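Local coordinates for putative alpha-N-acetylgalactosaminidase (Bacillus halodurans C-125, PDB 3CC1), which probably hydrolyses terminal alpha-linked N-acetylgalactosamine residues from glycoconjugates, at residues Val52-Tyr57 / Cys146-Asp151; Pro68-Cys73 / Pro119-Tyr124; Trp308-Ser313 / Leu338-Lys343; Met304-Ala309 / Ser424-Leu429. One frame throughout, in Å; residues are numbered along the deposited sequence. Where two conformers were deposited one is given.

Contact 1 of 4, residues Val52-Tyr57 / Cys146-Asp151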
# COMPACT_ATOMS: atom_id res chain seq x y z
N VAL A 52 7.23 18.99 -31.32
CA VAL A 52 8.39 18.19 -31.60
C VAL A 52 9.05 17.89 -30.26
O VAL A 52 9.40 18.78 -29.49
CB VAL A 52 9.38 18.89 -32.58
CG1 VAL A 52 10.72 18.12 -32.65
CG2 VAL A 52 8.78 19.06 -33.98
N ASP A 53 9.15 16.62 -29.94
CA ASP A 53 9.75 16.23 -28.68
C ASP A 53 11.31 16.36 -28.71
O ASP A 53 11.92 16.87 -29.67
CB ASP A 53 9.23 14.85 -28.20
CG ASP A 53 9.04 14.79 -26.66
OD1 ASP A 53 10.03 14.76 -25.93
OD2 ASP A 53 7.90 14.86 -26.19
N ILE A 54 11.92 15.90 -27.63
CA ILE A 54 13.31 16.14 -27.37
C ILE A 54 14.25 15.54 -28.43
O ILE A 54 13.88 14.64 -29.19
CB ILE A 54 13.74 15.62 -25.98
CG1 ILE A 54 13.54 14.10 -25.85
CG2 ILE A 54 13.06 16.37 -24.86
CD1 ILE A 54 14.37 13.43 -24.74
N GLN A 55 15.43 16.10 -28.46
CA GLN A 55 16.56 15.60 -29.25
C GLN A 55 16.41 15.91 -30.73
O GLN A 55 16.97 15.25 -31.60
CB GLN A 55 16.83 14.10 -28.95
CG GLN A 55 17.37 13.94 -27.52
CD GLN A 55 17.58 12.50 -27.07
OE1 GLN A 55 18.67 12.17 -26.62
NE2 GLN A 55 16.54 11.69 -27.11
N TRP A 56 15.65 16.96 -30.99
CA TRP A 56 15.52 17.53 -32.31
C TRP A 56 16.83 18.14 -32.83
O TRP A 56 16.91 18.46 -34.01
CB TRP A 56 14.38 18.59 -32.34
CG TRP A 56 14.39 19.57 -31.20
CD1 TRP A 56 13.65 19.49 -30.07
CD2 TRP A 56 15.17 20.78 -31.07
NE1 TRP A 56 13.93 20.53 -29.23
CE2 TRP A 56 14.85 21.36 -29.83
CE3 TRP A 56 16.10 21.42 -31.89
CZ2 TRP A 56 15.42 22.53 -29.39
CZ3 TRP A 56 16.66 22.58 -31.45
CH2 TRP A 56 16.33 23.13 -30.21
N TYR A 57 17.87 18.16 -31.95
CA TYR A 57 19.17 18.79 -32.18
C TYR A 57 20.29 17.75 -32.31
O TYR A 57 21.46 18.10 -32.40
CB TYR A 57 19.49 19.78 -31.02
CG TYR A 57 19.14 19.18 -29.68
CD1 TYR A 57 19.98 18.20 -29.11
CD2 TYR A 57 17.96 19.51 -29.03
CE1 TYR A 57 19.64 17.60 -27.91
CE2 TYR A 57 17.62 18.92 -27.83
CZ TYR A 57 18.46 17.95 -27.29
OH TYR A 57 18.16 17.36 -26.08
N CYS A 146 21.47 14.97 -15.67
CA CYS A 146 20.21 14.28 -15.82
C CYS A 146 20.55 12.81 -15.90
O CYS A 146 21.40 12.44 -16.70
CB CYS A 146 19.49 14.72 -17.08
SG CYS A 146 18.03 13.70 -17.43
N PRO A 147 19.94 11.97 -15.04
CA PRO A 147 20.39 10.59 -15.04
C PRO A 147 19.94 9.78 -16.23
O PRO A 147 20.48 8.73 -16.43
CB PRO A 147 19.76 10.02 -13.76
CG PRO A 147 18.71 10.89 -13.41
CD PRO A 147 19.07 12.24 -13.89
N TRP A 148 19.04 10.29 -17.05
CA TRP A 148 18.51 9.49 -18.16
C TRP A 148 18.91 10.02 -19.54
O TRP A 148 18.51 9.48 -20.58
CB TRP A 148 16.99 9.35 -18.04
CG TRP A 148 16.21 10.56 -17.69
CD1 TRP A 148 15.81 10.94 -16.45
CD2 TRP A 148 15.65 11.52 -18.60
NE1 TRP A 148 15.08 12.08 -16.51
CE2 TRP A 148 14.96 12.47 -17.82
CE3 TRP A 148 15.69 11.68 -19.98
CZ2 TRP A 148 14.30 13.57 -18.38
CZ3 TRP A 148 15.01 12.77 -20.55
CH2 TRP A 148 14.32 13.69 -19.74
N ASN A 149 19.75 11.05 -19.53
CA ASN A 149 20.18 11.73 -20.74
C ASN A 149 21.41 12.61 -20.57
O ASN A 149 21.42 13.54 -19.77
CB ASN A 149 19.02 12.56 -21.27
CG ASN A 149 19.42 13.48 -22.38
OD1 ASN A 149 20.01 14.55 -22.14
ND2 ASN A 149 19.08 13.09 -23.62
N THR A 150 22.44 12.33 -21.37
CA THR A 150 23.75 12.99 -21.24
C THR A 150 23.89 14.38 -21.95
O THR A 150 24.98 14.92 -22.00
CB THR A 150 24.90 12.09 -21.81
OG1 THR A 150 24.58 11.72 -23.16
CG2 THR A 150 25.07 10.82 -21.01
N ASP A 151 22.80 14.94 -22.46
CA ASP A 151 22.93 16.10 -23.35
C ASP A 151 23.41 17.37 -22.62
O ASP A 151 24.15 18.18 -23.17
CB ASP A 151 21.57 16.43 -24.04
CG ASP A 151 21.15 15.41 -25.09
OD1 ASP A 151 22.02 14.64 -25.60
OD2 ASP A 151 19.92 15.42 -25.44
O HOH W 1 21.39 12.03 -25.78
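Neither Val52-Tyr57 nor Cys146-Asp151 is regular helix or strand where they meet, and their backbones stay well apart: Gln-55 and Asp-151 have the closest CA pair, at 8.7 Å. The one hydrogen bond assigned directly across the segments runs from Tyr-57 OH to Asp-151 OD2, 2.7 Å long. It arrives on the anti side of the carboxylate, 32° out of its plane, while the carboxylate lies at the edge of the tyrosine ring with the two planes steeply inclined. Asn-149 ND2 donates to the same OD2 over 3.1 Å from the opposite face, so two donors grip this oxygen and restrict rotation of the carboxylate. Asn-149 forms an Asx turn, its OD1 accepting from Asp-151 N above the carbonyl plane; in one of its two conformers, this side chain thus holds both the backbone and the carboxylate of Asp-151. Gln-55, extended beyond CG, lays that carbon 3.6 Å from Asp-151 OD2 and carries OE1 to a water 2.9 Å away, which also lies 2.7 Å from Asp-151 OD1. On the apolar side, Ile-54 reaches the edge of the Trp-148 ring, CD1 to CZ3 being 4.3 Å, and Cys-146 SG sits over the centre of one face of that ring. Arg-190 of the second subunit makes a cation-pi contact with Trp-148, and Leu-191 of that subunit packs on Ile-54 and Trp-148. The buried contact runs on from the end of barrel strand 49-52; Met-115 of neighbouring strand 109-115 touches Tyr-57 and Trp-148, Asp-184 of strand 180-184 touches Ile-54 and Trp-148, and Cys146-Asp151 precedes the short strand 152-155.

Contact 2 of 4, residues Pro68-Cys73 / Pro119-Tyr124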
# COMPACT_ATOMS: atom_id res chain seq x y z
N PRO A 68 31.74 14.75 -35.73
CA PRO A 68 32.15 13.92 -34.60
C PRO A 68 32.85 14.72 -33.49
O PRO A 68 32.89 14.28 -32.34
CB PRO A 68 33.11 12.91 -35.23
CG PRO A 68 33.60 13.58 -36.45
CD PRO A 68 32.47 14.38 -36.96
N PHE A 69 33.32 15.91 -33.83
CA PHE A 69 34.05 16.73 -32.86
C PHE A 69 33.09 17.61 -32.08
O PHE A 69 33.47 18.25 -31.10
CB PHE A 69 35.07 17.60 -33.57
CG PHE A 69 36.14 16.80 -34.25
CD1 PHE A 69 36.89 15.88 -33.52
CD2 PHE A 69 36.34 16.92 -35.62
CE1 PHE A 69 37.87 15.09 -34.16
CE2 PHE A 69 37.32 16.15 -36.27
CZ PHE A 69 38.09 15.23 -35.53
N ALA A 70 31.86 17.67 -32.54
CA ALA A 70 30.80 18.49 -31.90
C ALA A 70 29.46 17.95 -32.39
O ALA A 70 28.89 18.49 -33.30
CB ALA A 70 30.93 19.94 -32.33
N PRO A 71 29.00 16.85 -31.81
CA PRO A 71 27.95 16.07 -32.47
C PRO A 71 26.53 16.64 -32.41
O PRO A 71 25.72 16.36 -33.32
CB PRO A 71 28.03 14.71 -31.78
CG PRO A 71 28.71 14.94 -30.53
CD PRO A 71 29.69 16.07 -30.77
N LEU A 72 26.22 17.45 -31.40
CA LEU A 72 24.90 18.13 -31.36
C LEU A 72 24.96 19.41 -32.20
O LEU A 72 25.99 20.12 -32.24
CB LEU A 72 24.44 18.47 -29.94
CG LEU A 72 24.34 17.36 -28.91
CD1 LEU A 72 23.69 17.92 -27.59
CD2 LEU A 72 23.62 16.17 -29.42
N CYS A 73 23.87 19.68 -32.90
CA CYS A 73 23.76 20.90 -33.70
C CYS A 73 23.58 22.05 -32.75
O CYS A 73 22.68 22.03 -31.94
CB CYS A 73 22.58 20.83 -34.64
SG CYS A 73 22.74 19.52 -35.83
N PRO A 119 24.07 22.81 -22.91
CA PRO A 119 24.64 21.56 -23.38
C PRO A 119 26.04 21.32 -22.84
O PRO A 119 26.81 22.23 -22.68
CB PRO A 119 24.70 21.78 -24.90
CG PRO A 119 23.58 22.73 -25.18
CD PRO A 119 23.63 23.68 -24.03
N ARG A 120 26.35 20.07 -22.59
CA ARG A 120 27.68 19.76 -22.14
C ARG A 120 28.71 20.19 -23.20
O ARG A 120 29.84 20.51 -22.90
CB ARG A 120 27.79 18.25 -21.90
CG ARG A 120 26.90 17.75 -20.77
CD ARG A 120 27.38 16.37 -20.35
NE ARG A 120 26.45 15.77 -19.43
CZ ARG A 120 26.63 14.58 -18.87
NH1 ARG A 120 27.75 13.92 -19.09
NH2 ARG A 120 25.71 14.06 -18.10
N GLN A 121 28.28 20.11 -24.44
CA GLN A 121 29.07 20.49 -25.61
C GLN A 121 29.45 21.98 -25.58
O GLN A 121 30.56 22.36 -25.97
CB GLN A 121 28.28 20.15 -26.86
CG GLN A 121 29.06 20.37 -28.14
CD GLN A 121 28.28 19.85 -29.36
OE1 GLN A 121 27.93 18.68 -29.41
NE2 GLN A 121 28.01 20.71 -30.31
N ALA A 122 28.53 22.82 -25.08
CA ALA A 122 28.80 24.23 -24.85
C ALA A 122 29.84 24.40 -23.75
O ALA A 122 30.70 25.25 -23.82
CB ALA A 122 27.50 24.99 -24.51
N VAL A 123 29.77 23.57 -22.74
CA VAL A 123 30.70 23.69 -21.61
C VAL A 123 32.09 23.30 -22.12
O VAL A 123 33.07 24.00 -21.89
CB VAL A 123 30.22 22.88 -20.38
CG1 VAL A 123 31.31 22.85 -19.33
CG2 VAL A 123 28.90 23.47 -19.82
N TYR A 124 32.16 22.20 -22.88
CA TYR A 124 33.41 21.75 -23.51
C TYR A 124 34.03 22.86 -24.34
O TYR A 124 35.21 23.14 -24.23
CB TYR A 124 33.15 20.55 -24.42
CG TYR A 124 34.29 20.18 -25.37
CD1 TYR A 124 35.51 19.71 -24.89
CD2 TYR A 124 34.11 20.23 -26.74
CE1 TYR A 124 36.52 19.35 -25.77
CE2 TYR A 124 35.11 19.88 -27.61
CZ TYR A 124 36.30 19.44 -27.13
OH TYR A 124 37.28 19.09 -28.04
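Gln-121 meets the backbone of Leu-72 with both ends of its amide. OE1 accepts from Leu-72 N at 2.9 Å, in the carbonyl plane and on a lone pair, with an N-H...O angle of 155°. NE2 donates to Leu-72 O, also at 2.9 Å, and this acceptor lies close to the glutamine amide plane. The two bonds fix the flip of the amide, since exchanging O and N would set donor against donor and acceptor against acceptor. Around the amide, Ala-70 CB comes within 3.6 Å of NE2 and Pro-71 CD within 3.4 Å of OE1. The side chain reaches the loop because CG stands opposite the backbone N (chi1 -174°) and the chain continues extended. Replacing Gln-121 by an alanine would probably leave Leu-72 N and O without these partners and let the loop shift from the helix. Beyond this shell, Leu-72 packs on Glu-58 and Leu-80, while Phe-69 of the second subunit packs on Gln-121 and meets Tyr-124 edge-to-face. Pro-119 occupies the N-cap position of helix 120-125. The arrangement is a side-chain amide paired with the backbone N-H and C=O of a single residue, tying the first turn of a short surface helix to a long loop at a subunit interface.

Contact 3 of 4, residues Trp308-Ser313 / Leu338-Lys343. Unlike the reference sequence in segment 308-313: His-312 (reference Arg).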
# COMPACT_ATOMS: atom_id res chain seq x y z
N TRP A 308 -8.63 11.40 -18.36
CA TRP A 308 -7.90 12.55 -18.89
C TRP A 308 -8.86 13.73 -19.09
O TRP A 308 -8.54 14.84 -18.77
CB TRP A 308 -7.25 12.25 -20.25
CG TRP A 308 -5.82 11.67 -20.27
CD1 TRP A 308 -4.80 12.15 -21.02
CD2 TRP A 308 -5.30 10.52 -19.57
NE1 TRP A 308 -3.67 11.38 -20.84
CE2 TRP A 308 -3.96 10.37 -19.96
CE3 TRP A 308 -5.83 9.61 -18.65
CZ2 TRP A 308 -3.15 9.35 -19.49
CZ3 TRP A 308 -5.01 8.58 -18.17
CH2 TRP A 308 -3.69 8.47 -18.59
N ALA A 309 -10.04 13.45 -19.61
CA ALA A 309 -11.07 14.50 -19.81
C ALA A 309 -11.52 15.11 -18.49
O ALA A 309 -11.47 16.31 -18.31
CB ALA A 309 -12.30 13.93 -20.55
N ILE A 310 -11.90 14.27 -17.54
CA ILE A 310 -12.55 14.71 -16.31
C ILE A 310 -11.56 15.40 -15.37
O ILE A 310 -11.97 16.21 -14.55
CB ILE A 310 -13.24 13.52 -15.58
CG1 ILE A 310 -14.36 14.03 -14.65
CG2 ILE A 310 -12.21 12.69 -14.79
CD1 ILE A 310 -15.70 14.06 -15.27
N CYS A 311 -10.26 15.16 -15.53
CA CYS A 311 -9.30 15.87 -14.67
C CYS A 311 -8.56 17.07 -15.34
O CYS A 311 -7.72 17.71 -14.71
CB CYS A 311 -8.35 14.89 -13.99
SG CYS A 311 -7.02 14.36 -14.98
N HIS A 312 -8.94 17.39 -16.57
CA HIS A 312 -8.34 18.52 -17.32
C HIS A 312 -6.87 18.28 -17.70
O HIS A 312 -6.07 19.19 -17.70
CB HIS A 312 -8.42 19.82 -16.52
CG HIS A 312 -9.80 20.39 -16.38
ND1 HIS A 312 -10.63 20.60 -17.46
CD2 HIS A 312 -10.47 20.87 -15.30
CE1 HIS A 312 -11.76 21.15 -17.05
NE2 HIS A 312 -11.68 21.34 -15.75
N SER A 313 -6.52 17.04 -18.04
CA SER A 313 -5.18 16.79 -18.53
C SER A 313 -5.03 17.40 -19.95
O SER A 313 -5.99 17.35 -20.76
CB SER A 313 -4.93 15.27 -18.59
OG SER A 313 -3.58 14.96 -18.99
N LEU A 338 -14.71 16.40 -25.31
CA LEU A 338 -13.74 17.48 -25.39
C LEU A 338 -14.22 18.65 -24.56
O LEU A 338 -13.45 19.36 -23.93
CB LEU A 338 -13.53 17.92 -26.83
CG LEU A 338 -12.90 16.89 -27.79
CD1 LEU A 338 -12.80 17.48 -29.23
CD2 LEU A 338 -11.56 16.37 -27.21
N SER A 339 -15.53 18.85 -24.56
CA SER A 339 -16.07 19.92 -23.77
C SER A 339 -15.89 19.71 -22.23
O SER A 339 -15.70 20.67 -21.46
CB SER A 339 -17.52 20.11 -24.15
OG SER A 339 -18.11 20.94 -23.19
N ILE A 340 -15.88 18.46 -21.80
CA ILE A 340 -15.56 18.16 -20.39
C ILE A 340 -14.13 18.64 -20.10
O ILE A 340 -13.88 19.39 -19.14
CB ILE A 340 -15.75 16.65 -20.03
CG1 ILE A 340 -17.22 16.28 -20.21
CG2 ILE A 340 -15.30 16.36 -18.60
CD1 ILE A 340 -17.53 14.82 -20.29
N ASN A 341 -13.19 18.21 -20.94
CA ASN A 341 -11.75 18.55 -20.76
C ASN A 341 -11.50 20.06 -20.86
O ASN A 341 -10.68 20.66 -20.13
CB ASN A 341 -10.92 17.84 -21.82
CG ASN A 341 -9.43 18.16 -21.72
OD1 ASN A 341 -8.92 19.04 -22.43
ND2 ASN A 341 -8.73 17.46 -20.85
N GLN A 342 -12.24 20.71 -21.76
CA GLN A 342 -11.96 22.11 -22.11
C GLN A 342 -12.81 23.16 -21.36
O GLN A 342 -12.42 24.34 -21.27
CB GLN A 342 -12.15 22.34 -23.62
CG GLN A 342 -11.13 21.65 -24.53
CD GLN A 342 -9.75 22.27 -24.39
OE1 GLN A 342 -9.53 23.37 -24.86
NE2 GLN A 342 -8.84 21.57 -23.71
N LYS A 343 -13.97 22.72 -20.85
CA LYS A 343 -14.95 23.67 -20.31
C LYS A 343 -15.49 23.38 -18.90
O LYS A 343 -16.05 24.26 -18.27
CB LYS A 343 -16.14 23.78 -21.28
CG LYS A 343 -15.77 24.38 -22.64
CD LYS A 343 -15.44 25.88 -22.53
CE LYS A 343 -14.88 26.48 -23.85
NZ LYS A 343 -13.40 26.39 -23.95
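With CG opposite its backbone N (chi1 179°), Asn-341 sends its amide off helix 335-343 toward the end of helix 298-310, while the chi1 of -71° in His-312, an arginine in the reference sequence, swings the imidazole back toward the Asn-341 carbonyl. Asn-341 ND2 donates to Ser-313 O at 2.7 Å, nearly in the amide plane and with an N-H...O angle of 160°. A second, weak bond runs from the same nitrogen to Trp-308 O at 3.4 Å. In return, His-312 ND1 donates to Asn-341 O over 2.7 Å; the acceptor lies in the ring plane, but the ring nitrogen stands above the carbonyl plane. The helices come very close here, Ala-309 CA lying 4.2 Å from Asn-341 CA, which allows a CA-H...O contact between Asn-341 CA and Ala-309 O at 3.3 Å. Ile-340 CG2 packs against Ile-310 CD1, 4.1 Å away. His-312 has positive phi and closes a Schellman motif at the helix end. Gln-342 NE2 donates to Asn-341 OD1, so both ends of that amide are engaged and its orientation is fixed. The donors are exchanged: Asn-341 serves Ser-313 O just past the end of one helix, and His-312, with a proton on ND1, serves a carbonyl of the other.

Contact 4 of 4, residues Met304-Ala309 / Ser424-Leu429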
# COMPACT_ATOMS: atom_id res chain seq x y z
N MSE A 304 -9.11 5.64 -20.58
CA MSE A 304 -8.08 6.64 -20.54
C MSE A 304 -8.63 8.02 -20.90
O MSE A 304 -8.39 8.98 -20.21
CB MSE A 304 -6.91 6.28 -21.49
CG MSE A 304 -5.87 7.40 -21.57
SE MSE A 304 -4.76 7.13 -23.11
CE MSE A 304 -6.11 7.48 -24.44
N MSE A 305 -9.38 8.10 -22.00
CA MSE A 305 -9.94 9.37 -22.42
C MSE A 305 -10.84 9.96 -21.33
O MSE A 305 -10.84 11.17 -21.09
CB MSE A 305 -10.73 9.23 -23.72
CG MSE A 305 -9.90 8.91 -24.95
SE MSE A 305 -8.64 10.33 -25.39
CE MSE A 305 -9.88 11.74 -25.88
N ASN A 306 -11.57 9.10 -20.63
CA ASN A 306 -12.54 9.56 -19.63
C ASN A 306 -11.83 10.23 -18.44
O ASN A 306 -12.25 11.27 -17.96
CB ASN A 306 -13.44 8.41 -19.15
CG ASN A 306 -14.52 8.03 -20.17
OD1 ASN A 306 -14.95 8.87 -20.98
ND2 ASN A 306 -14.96 6.79 -20.14
N LEU A 307 -10.77 9.61 -17.96
CA LEU A 307 -10.02 10.14 -16.82
C LEU A 307 -9.28 11.42 -17.19
O LEU A 307 -9.29 12.42 -16.43
CB LEU A 307 -9.03 9.06 -16.27
CG LEU A 307 -8.07 9.59 -15.19
CD1 LEU A 307 -8.89 10.06 -13.99
CD2 LEU A 307 -6.98 8.54 -14.77
N TRP A 308 -8.63 11.40 -18.36
CA TRP A 308 -7.90 12.55 -18.89
C TRP A 308 -8.86 13.73 -19.09
O TRP A 308 -8.54 14.84 -18.77
CB TRP A 308 -7.25 12.25 -20.25
CG TRP A 308 -5.82 11.67 -20.27
CD1 TRP A 308 -4.80 12.15 -21.02
CD2 TRP A 308 -5.30 10.52 -19.57
NE1 TRP A 308 -3.67 11.38 -20.84
CE2 TRP A 308 -3.96 10.37 -19.96
CE3 TRP A 308 -5.83 9.61 -18.65
CZ2 TRP A 308 -3.15 9.35 -19.49
CZ3 TRP A 308 -5.01 8.58 -18.17
CH2 TRP A 308 -3.69 8.47 -18.59
N ALA A 309 -10.04 13.45 -19.61
CA ALA A 309 -11.07 14.50 -19.81
C ALA A 309 -11.52 15.11 -18.49
O ALA A 309 -11.47 16.31 -18.31
CB ALA A 309 -12.30 13.93 -20.55
N SER A 424 -15.37 1.70 -18.62
CA SER A 424 -15.86 2.84 -17.91
C SER A 424 -17.10 3.41 -18.62
O SER A 424 -17.45 3.01 -19.73
CB SER A 424 -14.81 3.93 -17.78
OG SER A 424 -14.37 4.36 -19.06
N MSE A 425 -17.76 4.33 -17.95
CA MSE A 425 -18.86 5.04 -18.55
C MSE A 425 -18.81 6.49 -18.17
O MSE A 425 -18.71 6.84 -16.98
CB MSE A 425 -20.16 4.45 -18.05
CG MSE A 425 -21.26 5.45 -18.26
SE MSE A 425 -22.03 5.16 -20.03
CE MSE A 425 -23.19 4.02 -18.98
N MSE A 426 -18.93 7.36 -19.18
CA MSE A 426 -19.06 8.79 -18.94
C MSE A 426 -20.53 9.23 -19.07
O MSE A 426 -21.15 9.06 -20.13
CB MSE A 426 -18.16 9.57 -19.89
CG MSE A 426 -18.23 11.07 -19.71
SE MSE A 426 -17.39 11.67 -18.09
CE MSE A 426 -15.55 11.91 -18.72
N LEU A 427 -21.07 9.74 -17.97
CA LEU A 427 -22.47 10.16 -17.92
C LEU A 427 -22.58 11.68 -17.93
O LEU A 427 -21.76 12.39 -17.33
CB LEU A 427 -23.18 9.62 -16.68
CG LEU A 427 -23.12 8.12 -16.37
CD1 LEU A 427 -23.47 7.85 -14.94
CD2 LEU A 427 -24.09 7.37 -17.28
N LYS A 428 -23.59 12.14 -18.65
CA LYS A 428 -24.10 13.51 -18.49
C LYS A 428 -25.39 13.46 -17.71
O LYS A 428 -26.29 12.69 -18.03
CB LYS A 428 -24.35 14.19 -19.83
CG LYS A 428 -24.89 15.63 -19.70
CD LYS A 428 -24.84 16.40 -21.00
CE LYS A 428 -26.01 16.14 -21.90
NZ LYS A 428 -25.85 16.92 -23.19
N LEU A 429 -25.47 14.31 -16.69
CA LEU A 429 -26.65 14.43 -15.87
C LEU A 429 -27.28 15.75 -16.20
O LEU A 429 -26.70 16.80 -15.91
CB LEU A 429 -26.28 14.42 -14.38
CG LEU A 429 -25.81 13.15 -13.69
CD1 LEU A 429 -24.70 12.51 -14.44
CD2 LEU A 429 -25.37 13.44 -12.27
O HOH W 2 -16.59 4.87 -21.72
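Asn-306 ND2 is the polar centre of this contact: it donates to Ser-424 OG at 2.7 Å, with that oxygen near the amide plane and an N-H...O angle of 145°, and to a water at 3.0 Å. The water in turn donates to Ser-424 O over 2.9 Å, so one amide nitrogen reaches the strand residue both directly and through solvent. Ser-424 OG is brought round by its chi1 of 59°, which sets it between the backbone N and the carbonyl carbon; there it is also hydrogen-bonded to Thr-303 OG1. At the other end of the amide, Trp-401 NE1 bonds to Asn-306 OD1, fixing which end of the group faces the serine. Selenomethionine Met-426 runs past Asn-306 in the opposite direction: its CB lies 3.5 Å from OD1, and bends at chi2 and chi3 bring CE to 3.4 Å from the Asn-306 backbone O. The same methyl packs on Ala-309 CB at 4.2 Å. A leucine in place of Asn-306 would probably cost Trp-401 NE1 its acceptor and Ser-424 OG its amide donor, and break the water link to the strand. Phe-373 of strand 368-374 and Ile-337 of helix 335-343 also pack on Asn-306. The axes of helix 304-309 and strand 424-429 approach to 8.8 Å with a signed crossing angle of 45°. This is a helix-on-sheet interface between the TIM-barrel domain and the C-terminal beta sandwich, the two-domain build of alpha-galactosidase relatives.

Overall arrangement
Contacts 1 and 2 lie on one side of the chain's centre and contacts 3 and 4 on the other. Contact 2 is at the surface, the remaining three are buried; contacts 1 and 2 also touch the second subunit, whereas no other chain reaches contacts 3 and 4. The first pair joins through backbone atoms, with Tyr-57 O 2.9 Å from Cys-73 N. The second pair shares helix 298-310 and meets where Ile-340 CD1 lies 3.8 Å from Met-426 SE. A carboxylate gripped by a phenol and an amide marks contact 1; amides carry contacts 2 and 4, and an amide with an imidazole carries contact 3 at a helix end.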